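Local coordinates for protein polyketide synthase type I (Bacillus amyloliquefaciens, PDB 5KKU) that forms the N-terminal dehydratase domain of a difficidin assembly-line protein, a double-hotdog lyase that probably removes water from carrier-bound polyketide intermediates, at residues K124-E129 with T264-A269; C228-F233 with G270-E275. All blocks are in the same frame, centred on the assembly; numbering follows the deposited sequence.

Contact 1 of 2, residues K124-E129 with T264-A269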
loop_
_atom_site.group_PDB
_atom_site.type_symbol
_atom_site.label_atom_id
_atom_site.label_comp_id
_atom_site.label_asym_id
_atom_site.label_seq_id
_atom_site.Cartn_x
_atom_site.Cartn_y
_atom_site.Cartn_z
ATOM N N LYS A 124 7.148 -3.531 -19.833
ATOM C CA LYS A 124 6.469 -4.027 -21.025
ATOM C C LYS A 124 5.181 -4.757 -20.661
ATOM O O LYS A 124 5.099 -5.414 -19.623
ATOM C CB LYS A 124 7.392 -4.952 -21.821
ATOM C CG LYS A 124 8.747 -4.346 -22.147
ATOM C CD LYS A 124 9.879 -5.278 -21.745
ATOM C CE LYS A 124 10.468 -4.884 -20.401
ATOM N NZ LYS A 124 11.907 -5.253 -20.296
ATOM N N GLU A 125 4.176 -4.638 -21.523
ATOM C CA GLU A 125 2.890 -5.286 -21.295
ATOM C C GLU A 125 3.062 -6.782 -21.056
ATOM O O GLU A 125 4.176 -7.304 -21.105
ATOM C CB GLU A 125 1.952 -5.048 -22.481
ATOM C CG GLU A 125 2.411 -5.700 -23.776
ATOM C CD GLU A 125 1.529 -5.338 -24.954
ATOM O OE1 GLU A 125 1.448 -4.138 -25.291
ATOM O OE2 GLU A 125 0.917 -6.253 -25.543
ATOM N N LEU A 126 1.953 -7.467 -20.798
ATOM C CA LEU A 126 1.979 -8.871 -20.557
ATOM C C LEU A 126 0.675 -9.485 -20.986
ATOM O O LEU A 126 -0.371 -8.915 -20.799
ATOM C CB LEU A 126 2.186 -9.015 -19.039
ATOM C CG LEU A 126 2.002 -10.356 -18.348
ATOM C CD1 LEU A 126 3.211 -11.241 -18.512
ATOM C CD2 LEU A 126 1.635 -10.179 -16.891
ATOM N N ASN A 127 0.769 -10.670 -21.554
ATOM C CA ASN A 127 -0.399 -11.397 -21.948
ATOM C C ASN A 127 -1.014 -12.084 -20.755
ATOM O O ASN A 127 -0.594 -13.145 -20.393
ATOM C CB ASN A 127 -0.100 -12.415 -23.049
ATOM C CG ASN A 127 -1.341 -12.901 -23.760
ATOM O OD1 ASN A 127 -2.329 -13.242 -23.171
ATOM N ND2 ASN A 127 -1.272 -12.916 -25.037
ATOM N N ILE A 128 -2.030 -11.462 -20.193
ATOM C CA ILE A 128 -2.683 -11.944 -19.001
ATOM C C ILE A 128 -3.268 -13.339 -19.195
ATOM O O ILE A 128 -2.996 -14.182 -18.397
ATOM C CB ILE A 128 -3.682 -10.941 -18.406
ATOM C CG1 ILE A 128 -2.976 -9.862 -17.613
ATOM C CG2 ILE A 128 -4.581 -11.577 -17.379
ATOM C CD1 ILE A 128 -2.174 -8.951 -18.434
ATOM N N GLU A 129 -4.048 -13.528 -20.230
ATOM C CA GLU A 129 -4.630 -14.794 -20.545
ATOM C C GLU A 129 -3.616 -15.911 -20.704
ATOM O O GLU A 129 -3.810 -16.962 -20.192
ATOM C CB GLU A 129 -5.338 -14.684 -21.846
ATOM C CG GLU A 129 -6.761 -14.279 -21.899
ATOM C CD GLU A 129 -7.327 -14.763 -23.214
ATOM O OE1 GLU A 129 -7.521 -13.968 -24.116
ATOM O OE2 GLU A 129 -7.498 -15.970 -23.374
ATOM N N THR A 264 4.433 -4.796 -10.890
ATOM C CA THR A 264 3.732 -3.982 -11.855
ATOM C C THR A 264 2.276 -4.342 -11.851
ATOM O O THR A 264 1.956 -5.481 -11.818
ATOM C CB THR A 264 4.273 -4.166 -13.287
ATOM O OG1 THR A 264 5.677 -3.979 -13.303
ATOM C CG2 THR A 264 3.581 -3.233 -14.264
ATOM N N ILE A 265 1.397 -3.367 -11.909
ATOM C CA ILE A 265 -0.024 -3.614 -11.908
ATOM C C ILE A 265 -0.564 -3.447 -13.295
ATOM O O ILE A 265 -0.454 -2.410 -13.841
ATOM C CB ILE A 265 -0.775 -2.710 -10.914
ATOM C CG1 ILE A 265 -0.202 -2.799 -9.513
ATOM C CG2 ILE A 265 -2.199 -3.136 -10.825
ATOM C CD1 ILE A 265 -0.965 -2.052 -8.463
ATOM N N TYR A 266 -1.123 -4.500 -13.833
ATOM C CA TYR A 266 -1.718 -4.514 -15.153
ATOM C C TYR A 266 -3.236 -4.484 -15.154
ATOM O O TYR A 266 -3.822 -4.925 -14.225
ATOM C CB TYR A 266 -1.255 -5.748 -15.894
ATOM C CG TYR A 266 0.177 -5.717 -16.277
ATOM C CD1 TYR A 266 0.625 -4.990 -17.363
ATOM C CD2 TYR A 266 1.103 -6.417 -15.535
ATOM C CE1 TYR A 266 1.947 -4.978 -17.681
ATOM C CE2 TYR A 266 2.417 -6.406 -15.856
ATOM C CZ TYR A 266 2.839 -5.683 -16.910
ATOM O OH TYR A 266 4.139 -5.717 -17.150
ATOM N N ASP A 267 -3.750 -3.833 -16.126
ATOM C CA ASP A 267 -4.914 -4.319 -16.487
ATOM C C ASP A 267 -4.638 -5.585 -17.279
ATOM O O ASP A 267 -3.646 -6.147 -17.547
ATOM C CB ASP A 267 -5.877 -3.317 -17.127
ATOM C CG ASP A 267 -5.483 -2.878 -18.517
ATOM O OD1 ASP A 267 -4.740 -3.571 -19.178
ATOM O OD2 ASP A 267 -5.956 -1.836 -18.966
ATOM N N ARG A 268 -5.854 -5.970 -17.583
ATOM C CA ARG A 268 -6.327 -7.140 -18.235
ATOM C C ARG A 268 -6.007 -7.219 -19.696
ATOM O O ARG A 268 -5.644 -8.259 -20.163
ATOM C CB ARG A 268 -7.826 -7.196 -18.050
ATOM C CG ARG A 268 -8.530 -8.322 -18.722
ATOM C CD ARG A 268 -8.027 -9.659 -18.281
ATOM N NE ARG A 268 -8.339 -10.604 -19.300
ATOM C CZ ARG A 268 -8.644 -11.869 -19.113
ATOM N NH1 ARG A 268 -8.887 -12.624 -20.155
ATOM N NH2 ARG A 268 -8.687 -12.381 -17.907
ATOM N N ALA A 269 -6.163 -6.113 -20.390
ATOM C CA ALA A 269 -5.649 -6.039 -21.723
ATOM C C ALA A 269 -4.155 -5.942 -21.777
ATOM O O ALA A 269 -3.607 -5.856 -22.812
ATOM C CB ALA A 269 -6.276 -4.879 -22.452
#
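Lys124 takes part through its backbone: its carbonyl O accepts a hydrogen bond from Tyr266 OH at 2.7 Å. The hydroxyl is tilted 28° from the carbonyl plane, and Lys124 O lies at the ring's edge, near its plane. Tyr266 CG stands beside the backbone N and anti to the carbonyl carbon (chi1 -70°), which turns the ring from strand 258-266 toward the incoming chain. At Glu125 the backbone again does the touching, CA lying 3.7 Å from Tyr266 CE1, while the carboxylate leads away. Leu126 then drops over one face of the ring in a CH-pi contact, its CB 4.2 Å from the Tyr266 ring centroid and 17° off the normal. Leu126 CD2 lies near Tyr266 CD2 and CE2, and Thr264 CG2 lies over the opposite face, so the phenol is sandwiched between aliphatic groups. Asn127 is the N-cap of helix 128-133, its OD1 accepting from Ala130 N. In the first turn, Ile128 packs over the backbone carbonyls of Asp267 and Arg268, Ile128 CD1 lying 3.3 Å from Asp267 O and also near Tyr266 CB, with CG2 near Arg268 CD. Glu129 CG passes 3.2 Å from Arg268 NH1, but OE1 remains 4.4 Å from that nitrogen, beyond a salt bridge; its OE2 pairs with Lys133, and Arg268 NH2 has a weak bond to Tyr238 OH. The chemistry implies that the chain leaving the predicted N-terminal hotdog is held against the C-terminal one largely by one phenol hydrogen bond and apolar packing, charge attraction probably contributing little.

Contact 2 of 2, residues C228-F233 with G270-E275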
loop_
_atom_site.group_PDB
_atom_site.type_symbol
_atom_site.label_atom_id
_atom_site.label_comp_id
_atom_site.label_asym_id
_atom_site.label_seq_id
_atom_site.Cartn_x
_atom_site.Cartn_y
_atom_site.Cartn_z
ATOM N N CYS A 228 4.410 4.803 -9.199
ATOM C CA CYS A 228 3.878 5.682 -10.193
ATOM C C CYS A 228 2.566 5.165 -10.757
ATOM O O CYS A 228 2.532 4.085 -11.247
ATOM C CB CYS A 228 4.918 5.869 -11.288
ATOM S SG CYS A 228 4.489 6.954 -12.620
ATOM N N MET A 229 1.443 5.737 -10.751
ATOM C CA MET A 229 0.104 5.518 -11.303
ATOM C C MET A 229 0.035 5.975 -12.749
ATOM O O MET A 229 0.309 7.136 -13.049
ATOM C CB MET A 229 -0.965 6.246 -10.481
ATOM C CG MET A 229 -1.147 5.728 -9.065
ATOM S SD MET A 229 -1.633 3.989 -9.014
ATOM C CE MET A 229 -3.274 4.065 -9.732
ATOM N N TYR A 230 -0.220 5.130 -13.699
ATOM C CA TYR A 230 -0.290 5.710 -15.003
ATOM C C TYR A 230 -1.731 5.840 -15.436
ATOM O O TYR A 230 -2.076 6.702 -16.176
ATOM C CB TYR A 230 0.525 4.947 -15.992
ATOM C CG TYR A 230 1.965 4.971 -15.744
ATOM C CD1 TYR A 230 2.766 5.981 -16.227
ATOM C CD2 TYR A 230 2.557 3.970 -15.043
ATOM C CE1 TYR A 230 4.114 5.973 -16.015
ATOM C CE2 TYR A 230 3.892 3.956 -14.836
ATOM C CZ TYR A 230 4.658 4.945 -15.321
ATOM O OH TYR A 230 5.957 4.875 -15.054
ATOM N N GLN A 231 -2.579 5.004 -14.882
ATOM C CA GLN A 231 -3.968 4.954 -15.239
ATOM C C GLN A 231 -4.786 4.558 -14.023
ATOM O O GLN A 231 -4.275 3.954 -13.118
ATOM C CB GLN A 231 -4.172 3.943 -16.338
ATOM C CG GLN A 231 -4.936 4.440 -17.535
ATOM C CD GLN A 231 -4.129 5.287 -18.485
ATOM O OE1 GLN A 231 -2.928 5.165 -18.555
ATOM N NE2 GLN A 231 -4.803 6.135 -19.222
ATOM N N PRO A 232 -6.057 4.889 -13.992
ATOM C CA PRO A 232 -6.905 4.505 -12.871
ATOM C C PRO A 232 -7.245 3.038 -12.861
ATOM O O PRO A 232 -7.338 2.458 -13.891
ATOM C CB PRO A 232 -8.153 5.327 -13.084
ATOM C CG PRO A 232 -8.157 5.618 -14.521
ATOM C CD PRO A 232 -6.752 5.744 -14.940
ATOM N N PHE A 233 -7.354 2.446 -11.703
ATOM C CA PHE A 233 -7.676 1.055 -11.604
ATOM C C PHE A 233 -9.058 0.683 -12.147
ATOM O O PHE A 233 -9.996 1.337 -11.900
ATOM C CB PHE A 233 -7.592 0.634 -10.144
ATOM C CG PHE A 233 -6.211 0.622 -9.565
ATOM C CD1 PHE A 233 -5.133 0.313 -10.320
ATOM C CD2 PHE A 233 -6.021 0.877 -8.229
ATOM C CE1 PHE A 233 -3.885 0.271 -9.760
ATOM C CE2 PHE A 233 -4.777 0.838 -7.667
ATOM C CZ PHE A 233 -3.704 0.539 -8.435
ATOM N N GLY A 270 -3.500 -5.992 -20.640
ATOM C CA GLY A 270 -2.071 -5.897 -20.590
ATOM C C GLY A 270 -1.449 -4.535 -20.541
ATOM O O GLY A 270 -0.297 -4.440 -20.698
ATOM N N ASN A 271 -2.199 -3.485 -20.325
ATOM C CA ASN A 271 -1.655 -2.167 -20.116
ATOM C C ASN A 271 -1.098 -1.959 -18.733
ATOM O O ASN A 271 -1.620 -2.473 -17.808
ATOM C CB ASN A 271 -2.742 -1.140 -20.339
ATOM C CG ASN A 271 -3.374 -1.254 -21.685
ATOM O OD1 ASN A 271 -2.698 -1.247 -22.690
ATOM N ND2 ASN A 271 -4.661 -1.384 -21.705
ATOM N N VAL A 272 -0.013 -1.216 -18.638
ATOM C CA VAL A 272 0.538 -0.794 -17.366
ATOM C C VAL A 272 -0.349 0.202 -16.598
ATOM O O VAL A 272 -0.564 1.276 -17.029
ATOM C CB VAL A 272 1.977 -0.293 -17.520
ATOM C CG1 VAL A 272 2.476 0.334 -16.238
ATOM C CG2 VAL A 272 2.896 -1.423 -17.900
ATOM N N LEU A 273 -0.826 -0.167 -15.432
ATOM C CA LEU A 273 -1.614 0.757 -14.647
ATOM C C LEU A 273 -0.732 1.444 -13.637
ATOM O O LEU A 273 -0.873 2.610 -13.452
ATOM C CB LEU A 273 -2.840 0.146 -13.967
ATOM C CG LEU A 273 -3.680 -0.905 -14.648
ATOM C CD1 LEU A 273 -4.501 -1.711 -13.685
ATOM C CD2 LEU A 273 -4.525 -0.381 -15.775
ATOM N N ALA A 274 0.161 0.704 -13.027
ATOM C CA ALA A 274 1.063 1.229 -12.067
ATOM C C ALA A 274 2.405 0.504 -11.991
ATOM O O ALA A 274 2.496 -0.624 -12.303
ATOM C CB ALA A 274 0.380 1.247 -10.732
ATOM N N GLU A 275 3.431 1.168 -11.512
ATOM C CA GLU A 275 4.722 0.587 -11.323
ATOM C C GLU A 275 5.236 0.834 -9.930
ATOM O O GLU A 275 5.171 1.939 -9.430
ATOM C CB GLU A 275 5.721 1.162 -12.308
ATOM C CG GLU A 275 5.580 0.770 -13.750
ATOM C CD GLU A 275 6.792 1.151 -14.544
ATOM O OE1 GLU A 275 7.153 2.288 -14.531
ATOM O OE2 GLU A 275 7.415 0.311 -15.138
#
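Tyr230 and Glu275 cross obliquely, ring and carboxylate planes 58° apart, and meet where Tyr230 OH donates to Glu275 OE1 at 2.9 Å. The hydroxyl reaches that oxygen on its anti side, 32° out of the carboxylate plane. Arg226 fixes both partners from outside, with a salt bridge to OE1 and a hydrogen bond to the phenol oxygen, an array that would favour a charged carboxylate. Val272 lies alongside Tyr230, pointing the same way, with CG1 3.8 Å from Tyr230 CD2. Cys228, whose SG is anti to its backbone N (chi1 -179°), places the sulfur over one face of the same ring, toward its rim.

Met229 and Ala274 share the other side of the sheet. The methionine chain, folded back on itself, brings Met229 SD to 3.8 Å from Ala274 CB and lays CE over a face of Phe233. That ring presents its edge to Leu273, Phe233 CD1 to Leu273 CD1 at 4.0 Å.

Between these two faces the backbones form an antiparallel ladder. Cys228 and Glu275 are a hydrogen-bonded pair, linked in both directions, and Met229 and Ala274 the non-hydrogen-bonded pair that follows. Where strand 219-229 ends, Leu273 O grips two successive amides: Tyr230 N at 2.6 Å and Gln231 N at 3.3 Å, the latter on a lone pair. Leu273 and Ala274 form a classic beta bulge opposite Ile265.

Strand 272-283 thus runs between strands 219-229 and 258-266 of the C-terminal hotdog. Helix 37-49 of the N-terminal hotdog reaches Met229 N through Tyr43 OH. Phe233 meets Phe196 of helix 194-200 edge-to-face, and the side chain of Phe233 is about 10 Å from that of Asp198, the predicted proton donor.

Overall arrangement
The two contacts illustrate two ways of securing the strands of one sheet. Contact 2 is largely buried and pairs neighbouring strands by a backbone ladder; contact 1, only partly buried and farther from the chain centre, packs a linker and the start of a helix over a strand and the turn after it, side chains of the latter meeting both backbone and side chains of the linker. Strands 258-266 and 272-283, consecutive in the chain, connect them: Ile265 O lies 2.8 Å from Leu273 N, a probable hydrogen bond. The carboxylates differ as well: Glu275 is bonded both across contact 2 and to Arg226, whereas Glu129 in contact 1 pairs with Lys133 and not with Arg268.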